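Local coordinates for ribonuclease P protein component 3 (Thermococcus kodakarensis KOD1, PDB 3WYZ) that probably serves as a protein subunit of ribonuclease P, the RNA-containing enzyme that cuts the extra 5' nucleotides from tRNA precursors, at residues D17-E22 with A109-W114; E53-L58 with R83-L88; L69-R72 with L76-E79; S177-E180 with E184-G187. All coordinates share one frame; numbering follows the deposited sequence.

Interaction 1 (D17-E22 with A109-W114); sequences DVRDEE and ALISPW
Ile111 rests its CG2 methyl against the paired side chains of Asp17 and Arg19, across the mouth of a TIM barrel-like fold. Strands 14-18 and 109-111 are not neighbours in the parallel sheet, and their backbones stay well apart, with the CA atoms of Asp17 and Ile111 9.4 Å from each other. The gap is spanned by side chains alone. CG2 of Ile111 lies 4.3 Å from Asp17 OD2, and it sits just as close to NH2 of Arg19, near the plane of the guanidinium and at its edge. The contact is therefore light, a methyl resting against the end of an ion pair. That pair is the firmer element. Arg19 grips the carboxylate side-on, using NE for OD1 and NH2 for OD2, the latter through its syn lone pair at 2.8 Å. With CG opposite the backbone N (chi1 -173°), Asp17 sends its carboxylate towards Ile111, and the extended chain of Arg19 runs alongside to reach it. Further partners hold the carboxylate: Thr37 OG1 at OD1 and Ser178 OG at OD2. NH1 of Arg19 forms a salt bridge with Glu180 and also binds a glycerol, probably from the crystallisation liquor. The negative charge of Asp17 is thus likely to be well compensated although the residue is buried. Phe174, from strand 173-176, touches Ile111 as well. Beyond the strand end the indole of Trp114 turns back over the chain, and Ser112 CA lies 3.8 Å above its plane, over the centre of the ring.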
loop_
_atom_site.group_PDB
_atom_site.type_symbol
_atom_site.label_atom_id
_atom_site.label_comp_id
_atom_site.label_asym_id
_atom_site.label_seq_id
_atom_site.Cartn_x
_atom_site.Cartn_y
_atom_site.Cartn_z
ATOM N N ASP A 17 -2.269 1.433 -5.700
ATOM C CA ASP A 17 -2.722 0.062 -5.510
ATOM C C ASP A 17 -4.154 -0.148 -6.010
ATOM O O ASP A 17 -5.115 0.192 -5.332
ATOM C CB ASP A 17 -2.592 -0.283 -4.020
ATOM C CG ASP A 17 -2.880 -1.736 -3.707
ATOM O OD1 ASP A 17 -2.903 -2.563 -4.638
ATOM O OD2 ASP A 17 -3.068 -2.035 -2.502
ATOM N N VAL A 18 -4.271 -0.678 -7.225
ATOM C CA VAL A 18 -5.537 -1.185 -7.759
ATOM C C VAL A 18 -5.286 -2.588 -8.307
ATOM O O VAL A 18 -4.246 -2.850 -8.906
ATOM C CB VAL A 18 -6.132 -0.271 -8.854
ATOM C CG1 VAL A 18 -6.580 1.048 -8.260
ATOM C CG2 VAL A 18 -5.142 -0.011 -9.966
ATOM N N ARG A 19 -6.244 -3.486 -8.103
ATOM C CA ARG A 19 -6.020 -4.914 -8.333
ATOM C C ARG A 19 -6.952 -5.551 -9.368
ATOM O O ARG A 19 -6.946 -6.770 -9.528
ATOM C CB ARG A 19 -6.139 -5.653 -7.001
ATOM C CG ARG A 19 -5.113 -5.208 -5.974
ATOM C CD ARG A 19 -5.562 -5.480 -4.550
ATOM N NE ARG A 19 -4.647 -4.888 -3.580
ATOM C CZ ARG A 19 -4.722 -5.068 -2.265
ATOM N NH1 ARG A 19 -5.671 -5.838 -1.739
ATOM N NH2 ARG A 19 -3.837 -4.480 -1.468
ATOM N N ASP A 20 -7.719 -4.725 -10.079
ATOM C CA ASP A 20 -8.725 -5.196 -11.039
ATOM C C ASP A 20 -8.604 -4.433 -12.368
ATOM O O ASP A 20 -8.304 -3.234 -12.376
ATOM C CB ASP A 20 -10.123 -5.004 -10.434
ATOM C CG ASP A 20 -11.229 -5.591 -11.292
ATOM O OD1 ASP A 20 -11.276 -6.829 -11.447
ATOM O OD2 ASP A 20 -12.070 -4.820 -11.796
ATOM N N GLU A 21 -8.832 -5.137 -13.478
ATOM C CA GLU A 21 -8.772 -4.539 -14.822
ATOM C C GLU A 21 -9.671 -3.317 -14.975
ATOM O O GLU A 21 -9.202 -2.242 -15.362
ATOM C CB GLU A 21 -9.185 -5.551 -15.893
ATOM C CG GLU A 21 -8.040 -6.239 -16.607
ATOM C CD GLU A 21 -8.486 -6.978 -17.861
ATOM O OE1 GLU A 21 -9.708 -7.167 -18.060
ATOM O OE2 GLU A 21 -7.607 -7.373 -18.653
ATOM N N GLU A 22 -10.964 -3.496 -14.695
ATOM C CA GLU A 22 -11.938 -2.415 -14.859
ATOM C C GLU A 22 -11.670 -1.256 -13.900
ATOM O O GLU A 22 -11.892 -0.096 -14.240
ATOM C CB GLU A 22 -13.368 -2.928 -14.663
ATOM C CG GLU A 22 -13.831 -3.895 -15.740
ATOM C CD GLU A 22 -15.306 -4.237 -15.622
ATOM O OE1 GLU A 22 -16.115 -3.307 -15.396
ATOM O OE2 GLU A 22 -15.658 -5.435 -15.758
ATOM N N ALA A 109 6.556 -0.941 0.359
ATOM C CA ALA A 109 5.448 -0.520 1.211
ATOM C C ALA A 109 4.845 -1.656 2.013
ATOM O O ALA A 109 4.775 -2.791 1.545
ATOM C CB ALA A 109 4.365 0.145 0.377
ATOM N N LEU A 110 4.408 -1.320 3.224
ATOM C CA LEU A 110 3.595 -2.195 4.049
ATOM C C LEU A 110 2.166 -1.679 3.983
ATOM O O LEU A 110 1.893 -0.555 4.403
ATOM C CB LEU A 110 4.091 -2.179 5.495
ATOM C CG LEU A 110 3.354 -3.065 6.502
ATOM C CD1 LEU A 110 3.485 -4.527 6.113
ATOM C CD2 LEU A 110 3.879 -2.829 7.914
ATOM N N ILE A 111 1.267 -2.497 3.443
ATOM C CA ILE A 111 -0.118 -2.102 3.244
ATOM C C ILE A 111 -0.956 -2.536 4.437
ATOM O O ILE A 111 -1.009 -3.726 4.757
ATOM C CB ILE A 111 -0.713 -2.736 1.966
ATOM C CG1 ILE A 111 0.180 -2.483 0.745
ATOM C CG2 ILE A 111 -2.116 -2.205 1.705
ATOM C CD1 ILE A 111 0.432 -1.022 0.418
ATOM N N SER A 112 -1.592 -1.561 5.093
ATOM C CA SER A 112 -2.552 -1.810 6.173
ATOM C C SER A 112 -2.038 -2.773 7.252
ATOM O O SER A 112 -2.468 -3.919 7.306
ATOM C CB SER A 112 -3.860 -2.350 5.591
ATOM O OG SER A 112 -4.464 -1.400 4.741
ATOM N N PRO A 113 -1.123 -2.306 8.119
ATOM C CA PRO A 113 -0.592 -3.162 9.189
ATOM C C PRO A 113 -1.652 -3.619 10.188
ATOM O O PRO A 113 -1.460 -4.629 10.866
ATOM C CB PRO A 113 0.457 -2.269 9.877
ATOM C CG PRO A 113 0.136 -0.873 9.447
ATOM C CD PRO A 113 -0.465 -0.990 8.084
ATOM N N TRP A 114 -2.751 -2.869 10.266
ATOM C CA TRP A 114 -3.890 -3.179 11.136
ATOM C C TRP A 114 -4.807 -4.276 10.580
ATOM O O TRP A 114 -5.666 -4.785 11.297
ATOM C CB TRP A 114 -4.735 -1.911 11.376
ATOM C CG TRP A 114 -5.179 -1.260 10.098
ATOM C CD1 TRP A 114 -6.271 -1.582 9.339
ATOM C CD2 TRP A 114 -4.514 -0.192 9.409
ATOM N NE1 TRP A 114 -6.326 -0.780 8.225
ATOM C CE2 TRP A 114 -5.257 0.078 8.240
ATOM C CE3 TRP A 114 -3.363 0.560 9.668
ATOM C CZ2 TRP A 114 -4.887 1.068 7.335
ATOM C CZ3 TRP A 114 -2.991 1.544 8.762
ATOM C CH2 TRP A 114 -3.751 1.788 7.609
#

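Interaction 2 (E53-L58 with R83-L88); sequences EELKEL and RNLKAL
Leu55 reaches from helix 48-62 to two residues, Leu85 and Ala87, of the connection that leads into strand 88-92. Its CB already points at that connection. From there CG lies opposite the carbonyl carbon (chi1 -71°), and CB and CG act as a stem that carries both methyls across. The branch then splits the work. CD1 meets CD2 of Leu85 at 3.5 Å, tighter than a usual van der Waals contact, and also comes within 4.1 Å of Leu85 CB. CD2 takes the other partner, lying 4.2 Å from the CB of Ala87. The two leucine side chains cross at about a right angle, with one methyl of each at the crossing. The backbone between the two partners suits this division: Lys86 is the centre of an inverse gamma turn, closed by a weak bond from Ala87 N to Leu85 O at 2.8 Å. Around this turn the CB atoms of Leu85 and Ala87 both face the helix, whereas the long chain of Lys86 leads away from it. Leu55 also rests on Val65 of strand 65-70, which places it between the sheet and the connection. Nearer the start of its helix, Trp48 receives Arg83 in a cation-pi contact, a second tie between the same parts of the chain. After Ala87 the backbone enters the sheet, where Leu88 bonds to Val65 and Leu67. The contact belongs to the outer helical layer of the TIM barrel-like fold, joining one peripheral helix to the loop that runs from the next helix into its strand.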
loop_
_atom_site.group_PDB
_atom_site.type_symbol
_atom_site.label_atom_id
_atom_site.label_comp_id
_atom_site.label_asym_id
_atom_site.label_seq_id
_atom_site.Cartn_x
_atom_site.Cartn_y
_atom_site.Cartn_z
ATOM N N GLU A 53 7.347 -14.166 -16.260
ATOM C CA GLU A 53 6.538 -14.213 -17.480
ATOM C C GLU A 53 5.235 -13.451 -17.275
ATOM O O GLU A 53 4.776 -12.746 -18.169
ATOM C CB GLU A 53 6.244 -15.665 -17.878
ATOM C CG GLU A 53 5.579 -15.840 -19.245
ATOM C CD GLU A 53 4.058 -15.723 -19.215
ATOM O OE1 GLU A 53 3.431 -16.189 -18.237
ATOM O OE2 GLU A 53 3.482 -15.173 -20.182
ATOM N N GLU A 54 4.644 -13.606 -16.094
ATOM C CA GLU A 54 3.436 -12.878 -15.727
ATOM C C GLU A 54 3.723 -11.380 -15.592
ATOM O O GLU A 54 2.984 -10.555 -16.125
ATOM C CB GLU A 54 2.867 -13.425 -14.417
ATOM C CG GLU A 54 1.503 -12.867 -14.030
ATOM C CD GLU A 54 0.340 -13.556 -14.723
ATOM O OE1 GLU A 54 0.550 -14.232 -15.756
ATOM O OE2 GLU A 54 -0.798 -13.411 -14.225
ATOM N N LEU A 55 4.796 -11.035 -14.884
ATOM C CA LEU A 55 5.154 -9.634 -14.675
ATOM C C LEU A 55 5.446 -8.913 -15.991
ATOM O O LEU A 55 5.079 -7.750 -16.158
ATOM C CB LEU A 55 6.345 -9.507 -13.718
ATOM C CG LEU A 55 6.070 -9.842 -12.246
ATOM C CD1 LEU A 55 7.375 -9.875 -11.465
ATOM C CD2 LEU A 55 5.098 -8.854 -11.610
ATOM N N LYS A 56 6.098 -9.605 -16.922
ATOM C CA LYS A 56 6.347 -9.060 -18.252
ATOM C C LYS A 56 5.028 -8.772 -18.962
ATOM O O LYS A 56 4.859 -7.715 -19.566
ATOM C CB LYS A 56 7.196 -10.025 -19.088
ATOM C CG LYS A 56 7.674 -9.437 -20.411
ATOM C CD LYS A 56 8.433 -10.450 -21.259
ATOM C CE LYS A 56 8.702 -9.903 -22.655
ATOM N NZ LYS A 56 9.625 -10.769 -23.440
ATOM N N GLU A 57 4.098 -9.719 -18.872
ATOM C CA GLU A 57 2.766 -9.566 -19.454
ATOM C C GLU A 57 1.991 -8.439 -18.770
ATOM O O GLU A 57 1.248 -7.709 -19.429
ATOM C CB GLU A 57 1.987 -10.886 -19.363
ATOM C CG GLU A 57 0.701 -10.921 -20.181
ATOM C CD GLU A 57 -0.056 -12.242 -20.066
ATOM O OE1 GLU A 57 0.566 -13.282 -19.742
ATOM O OE2 GLU A 57 -1.287 -12.239 -20.310
ATOM N N LEU A 58 2.165 -8.306 -17.455
ATOM C CA LEU A 58 1.538 -7.222 -16.685
ATOM C C LEU A 58 2.136 -5.855 -17.010
ATOM O O LEU A 58 1.406 -4.874 -17.161
ATOM C CB LEU A 58 1.652 -7.489 -15.179
ATOM C CG LEU A 58 0.791 -8.635 -14.641
ATOM C CD1 LEU A 58 1.246 -9.042 -13.251
ATOM C CD2 LEU A 58 -0.684 -8.255 -14.638
ATOM N N ARG A 83 15.745 -11.267 -5.170
ATOM C CA ARG A 83 15.764 -11.553 -6.607
ATOM C C ARG A 83 15.705 -10.277 -7.454
ATOM O O ARG A 83 16.058 -10.304 -8.631
ATOM C CB ARG A 83 14.615 -12.490 -7.007
ATOM C CG ARG A 83 14.314 -13.639 -6.050
ATOM C CD ARG A 83 15.534 -14.467 -5.665
ATOM N NE ARG A 83 15.944 -15.391 -6.724
ATOM C CZ ARG A 83 16.930 -16.282 -6.616
ATOM N NH1 ARG A 83 17.632 -16.385 -5.491
ATOM N NH2 ARG A 83 17.219 -17.077 -7.643
ATOM N N ASN A 84 15.254 -9.172 -6.856
ATOM C CA ASN A 84 15.171 -7.871 -7.534
ATOM C C ASN A 84 14.346 -7.911 -8.828
ATOM O O ASN A 84 14.895 -7.824 -9.929
ATOM C CB ASN A 84 16.575 -7.313 -7.814
ATOM C CG ASN A 84 17.399 -7.121 -6.546
ATOM O OD1 ASN A 84 16.859 -6.920 -5.457
ATOM N ND2 ASN A 84 18.720 -7.173 -6.690
ATOM N N LEU A 85 13.027 -8.027 -8.678
ATOM C CA LEU A 85 12.109 -8.135 -9.817
ATOM C C LEU A 85 11.700 -6.752 -10.308
ATOM O O LEU A 85 11.774 -5.774 -9.562
ATOM C CB LEU A 85 10.855 -8.929 -9.434
ATOM C CG LEU A 85 11.053 -10.402 -9.045
ATOM C CD1 LEU A 85 11.402 -10.550 -7.571
ATOM C CD2 LEU A 85 9.816 -11.229 -9.368
ATOM N N LYS A 86 11.260 -6.674 -11.563
ATOM C CA LYS A 86 10.811 -5.408 -12.142
ATOM C C LYS A 86 9.390 -5.086 -11.678
ATOM O O LYS A 86 8.443 -5.112 -12.462
ATOM C CB LYS A 86 10.874 -5.454 -13.670
ATOM C CG LYS A 86 12.280 -5.511 -14.238
ATOM C CD LYS A 86 12.256 -5.377 -15.753
ATOM C CE LYS A 86 13.655 -5.245 -16.331
ATOM N NZ LYS A 86 13.620 -5.007 -17.800
ATOM N N ALA A 87 9.258 -4.773 -10.394
ATOM C CA ALA A 87 7.962 -4.470 -9.798
ATOM C C ALA A 87 8.161 -3.898 -8.406
ATOM O O ALA A 87 9.166 -4.185 -7.747
ATOM C CB ALA A 87 7.101 -5.726 -9.728
ATOM N N LEU A 88 7.203 -3.089 -7.961
ATOM C CA LEU A 88 7.174 -2.649 -6.576
ATOM C C LEU A 88 6.801 -3.845 -5.726
ATOM O O LEU A 88 5.927 -4.629 -6.095
ATOM C CB LEU A 88 6.146 -1.543 -6.352
ATOM C CG LEU A 88 6.342 -0.257 -7.140
ATOM C CD1 LEU A 88 5.213 0.711 -6.850
ATOM C CD2 LEU A 88 7.691 0.393 -6.872
#

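Interaction 3 (L69-R72 with L76-E79); sequences LVTR and LIRE
Thr71 OG1 has two polar partners while it touches CD2 of Leu76 at 3.5 Å. The hydroxyl gives its proton to the backbone O of Leu42, and the backbone N of Lys73 adds a weak bond, so this oxygen is satisfied although its neighbour across the contact is only a methyl. In the rotamer that allows both bonds, OG1 stands anti to the backbone N of Thr71 (chi1 180°). That choice puts CG2 in the crowded position between the N and the carbonyl carbon, from which it reaches the tip of Ile77, 3.6 Å from CD1. The threonine thus presents two different surfaces to successive residues of one helix turn, oxygen to Leu76 and methyl to Ile77, and it crosses both side chains obliquely. Ile77 meets it with a bent CG1 arm: CG1 lies opposite the carbonyl carbon, and the turn at the next bond (chi2 67°) brings CD1 back towards the strand even though the CB itself is not aimed there. Earlier on the strand, Leu69 makes a looser contact with the helix, its CD1 lying 4.5 Å from the CA of Ile77. Val70, between them, turns its CB away from the helix. These contacts bind the first strand of a beta-alpha-beta unit to the helix that follows it. Leu76 extends the packing to Leu42 and Asp44 after strand 33-41, and Leu69 touches Leu40 of that strand and Leu89 of strand 88-92. Ile77 reaches Val91 of the same strand 88-92 and Met101 of helix 96-104, so that helix 74-83 packs beside both.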
loop_
_atom_site.group_PDB
_atom_site.type_symbol
_atom_site.label_atom_id
_atom_site.label_comp_id
_atom_site.label_asym_id
_atom_site.label_seq_id
_atom_site.Cartn_x
_atom_site.Cartn_y
_atom_site.Cartn_z
ATOM N N LEU A 69 2.518 -9.307 -1.646
ATOM C CA LEU A 69 2.747 -10.594 -1.005
ATOM C C LEU A 69 1.852 -10.748 0.216
ATOM O O LEU A 69 1.914 -9.940 1.145
ATOM C CB LEU A 69 4.210 -10.735 -0.576
ATOM C CG LEU A 69 5.286 -10.557 -1.645
ATOM C CD1 LEU A 69 6.656 -10.833 -1.034
ATOM C CD2 LEU A 69 5.037 -11.451 -2.856
ATOM N N VAL A 70 1.016 -11.783 0.203
ATOM C CA VAL A 70 0.251 -12.173 1.383
ATOM C C VAL A 70 0.738 -13.561 1.815
ATOM O O VAL A 70 0.684 -14.522 1.046
ATOM C CB VAL A 70 -1.275 -12.126 1.132
ATOM C CG1 VAL A 70 -1.662 -10.829 0.431
ATOM C CG2 VAL A 70 -1.755 -13.306 0.309
ATOM N N THR A 71 1.256 -13.648 3.036
ATOM C CA THR A 71 1.857 -14.882 3.536
ATOM C C THR A 71 2.082 -14.817 5.046
ATOM O O THR A 71 2.031 -13.743 5.648
ATOM C CB THR A 71 3.201 -15.186 2.831
ATOM O OG1 THR A 71 3.756 -16.401 3.349
ATOM C CG2 THR A 71 4.207 -14.059 3.033
ATOM N N ARG A 72 2.319 -15.981 5.644
ATOM C CA ARG A 72 2.625 -16.082 7.069
ATOM C C ARG A 72 4.013 -16.686 7.275
ATOM O O ARG A 72 4.243 -17.420 8.236
ATOM C CB ARG A 72 1.563 -16.929 7.786
ATOM C CG ARG A 72 0.149 -16.365 7.734
ATOM C CD ARG A 72 0.076 -14.958 8.314
ATOM N NE ARG A 72 -1.239 -14.655 8.876
ATOM C CZ ARG A 72 -1.656 -15.029 10.085
ATOM N NH1 ARG A 72 -0.871 -15.740 10.892
ATOM N NH2 ARG A 72 -2.875 -14.692 10.489
ATOM N N LEU A 76 9.998 -15.691 3.203
ATOM C CA LEU A 76 9.585 -15.439 1.817
ATOM C C LEU A 76 9.754 -13.972 1.406
ATOM O O LEU A 76 10.044 -13.686 0.245
ATOM C CB LEU A 76 8.132 -15.873 1.597
ATOM C CG LEU A 76 7.868 -17.373 1.410
ATOM C CD1 LEU A 76 8.545 -18.247 2.459
ATOM C CD2 LEU A 76 6.373 -17.622 1.416
ATOM N N ILE A 77 9.577 -13.055 2.358
ATOM C CA ILE A 77 9.737 -11.622 2.101
ATOM C C ILE A 77 11.186 -11.326 1.722
ATOM O O ILE A 77 11.438 -10.573 0.778
ATOM C CB ILE A 77 9.313 -10.747 3.315
ATOM C CG1 ILE A 77 7.786 -10.617 3.406
ATOM C CG2 ILE A 77 9.894 -9.338 3.208
ATOM C CD1 ILE A 77 7.045 -11.894 3.725
ATOM N N ARG A 78 12.127 -11.914 2.459
ATOM C CA ARG A 78 13.556 -11.751 2.169
ATOM C C ARG A 78 13.924 -12.397 0.838
ATOM O O ARG A 78 14.691 -11.836 0.057
ATOM C CB ARG A 78 14.415 -12.364 3.280
ATOM C CG ARG A 78 15.843 -11.839 3.309
ATOM C CD ARG A 78 16.748 -12.660 4.217
ATOM N NE ARG A 78 16.260 -12.733 5.598
ATOM C CZ ARG A 78 15.577 -13.750 6.131
ATOM N NH1 ARG A 78 15.267 -14.833 5.418
ATOM N NH2 ARG A 78 15.197 -13.685 7.404
ATOM N N GLU A 79 13.367 -13.579 0.588
ATOM C CA GLU A 79 13.683 -14.344 -0.613
ATOM C C GLU A 79 13.228 -13.625 -1.880
ATOM O O GLU A 79 13.968 -13.568 -2.857
ATOM C CB GLU A 79 13.058 -15.744 -0.534
ATOM C CG GLU A 79 13.499 -16.703 -1.634
ATOM C CD GLU A 79 15.005 -16.931 -1.677
ATOM O OE1 GLU A 79 15.644 -16.972 -0.603
ATOM O OE2 GLU A 79 15.552 -17.075 -2.793
#

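Interaction 4 (S177-E180 with E184-G187); sequences SSAE and EVRG
The carboxylate of Glu184 receives the backbone N of Glu180 from above its plane, 51° out of it, in a nearly straight bond of 3.1 Å to OE1 (171° at the hydrogen). On that same side, but closer to the plane, Ala179 CA comes within 3.6 Å of this oxygen. A weak bond from Ser142 OG also reaches OE1. The two segments belong to the loop that follows strand 173-176, the last of the TIM barrel-like sheet, and this side-chain-to-backbone bond bridges the loop where it doubles back. Glu184 spans the distance with an extended chain, its CB packed 3.7 Å from the CB of Ala179. With an alanine here, the amide of Glu180 would probably lose its acceptor and that part of the loop would be freer to shift. The carboxylate of Glu180 leads elsewhere, to a salt bridge with Lys39. At the other end, Ser177 CB abuts the carbonyl O of Glu184 at 3.5 Å. Val185 packs on Ala23, Ala27 and Trp30 of helix 21-30, while its CG2 methyl lies 3.7 Å from Ala179 CB.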
loop_
_atom_site.group_PDB
_atom_site.type_symbol
_atom_site.label_atom_id
_atom_site.label_comp_id
_atom_site.label_asym_id
_atom_site.label_seq_id
_atom_site.Cartn_x
_atom_site.Cartn_y
_atom_site.Cartn_z
ATOM N N SER A 177 -6.926 3.107 -2.616
ATOM C CA SER A 177 -8.174 2.359 -2.579
ATOM C C SER A 177 -7.929 0.876 -2.327
ATOM O O SER A 177 -8.729 0.224 -1.652
ATOM C CB SER A 177 -8.953 2.535 -3.890
ATOM O OG SER A 177 -8.288 1.902 -4.978
ATOM N N SER A 178 -6.829 0.350 -2.867
ATOM C CA SER A 178 -6.564 -1.093 -2.871
ATOM C C SER A 178 -7.778 -1.809 -3.462
ATOM O O SER A 178 -8.221 -2.834 -2.942
ATOM C CB SER A 178 -6.249 -1.609 -1.459
ATOM O OG SER A 178 -5.130 -0.939 -0.905
ATOM N N ALA A 179 -8.308 -1.248 -4.550
ATOM C CA ALA A 179 -9.582 -1.682 -5.122
ATOM C C ALA A 179 -9.457 -3.035 -5.802
ATOM O O ALA A 179 -8.513 -3.277 -6.561
ATOM C CB ALA A 179 -10.101 -0.649 -6.107
ATOM N N GLU A 180 -10.402 -3.921 -5.498
ATOM C CA GLU A 180 -10.492 -5.224 -6.150
ATOM C C GLU A 180 -11.677 -5.287 -7.113
ATOM O O GLU A 180 -11.921 -6.320 -7.737
ATOM C CB GLU A 180 -10.564 -6.334 -5.099
ATOM C CG GLU A 180 -9.302 -6.385 -4.245
ATOM C CD GLU A 180 -9.186 -7.623 -3.375
ATOM O OE1 GLU A 180 -10.054 -8.521 -3.469
ATOM O OE2 GLU A 180 -8.211 -7.693 -2.593
ATOM N N GLU A 184 -14.895 -0.048 -5.945
ATOM C CA GLU A 184 -14.051 0.374 -4.824
ATOM C C GLU A 184 -13.056 1.493 -5.178
ATOM O O GLU A 184 -12.348 1.985 -4.301
ATOM C CB GLU A 184 -13.295 -0.833 -4.262
ATOM C CG GLU A 184 -14.208 -1.945 -3.766
ATOM C CD GLU A 184 -13.457 -3.089 -3.117
ATOM O OE1 GLU A 184 -12.208 -3.095 -3.154
ATOM O OE2 GLU A 184 -14.118 -3.994 -2.566
ATOM N N VAL A 185 -13.003 1.891 -6.448
ATOM C CA VAL A 185 -12.140 2.991 -6.875
ATOM C C VAL A 185 -12.792 4.322 -6.500
ATOM O O VAL A 185 -13.956 4.549 -6.806
ATOM C CB VAL A 185 -11.891 2.960 -8.400
ATOM C CG1 VAL A 185 -10.936 4.063 -8.827
ATOM C CG2 VAL A 185 -11.332 1.607 -8.822
ATOM N N ARG A 186 -12.032 5.193 -5.841
ATOM C CA ARG A 186 -12.507 6.526 -5.468
ATOM C C ARG A 186 -11.518 7.576 -5.972
ATOM O O ARG A 186 -10.321 7.318 -6.079
ATOM C CB ARG A 186 -12.645 6.649 -3.949
ATOM C CG ARG A 186 -13.550 5.620 -3.283
ATOM C CD ARG A 186 -15.036 5.929 -3.418
ATOM N NE ARG A 186 -15.726 4.975 -4.292
ATOM C CZ ARG A 186 -16.464 5.289 -5.359
ATOM N NH1 ARG A 186 -17.030 4.315 -6.065
ATOM N NH2 ARG A 186 -16.652 6.558 -5.735
ATOM N N GLY A 187 -12.026 8.766 -6.268
ATOM C CA GLY A 187 -11.205 9.838 -6.825
ATOM C C GLY A 187 -10.247 10.437 -5.811
ATOM O O GLY A 187 -10.389 10.196 -4.611
#

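From the N terminus, interaction 1 opens first, at the end of strand 14-18, and closes only at 109-114, enclosing three strands and the helices 48-62, 74-83 and 96-104. Nested inside that loop is interaction 2, which joins helix 48-62 to the connection before strand 88-92. Interaction 3 is nested deeper still, between strand 65-70 and its following helix, and its segments adjoin those of interaction 2 in sequence. Interaction 4 follows in series, after the last strand, and no two loops cross. It nevertheless touches interaction 1: Arg19 N lies 2.8 Å from Ala179 O, a probable hydrogen bond that brings the first and last strand ends of the sheet together.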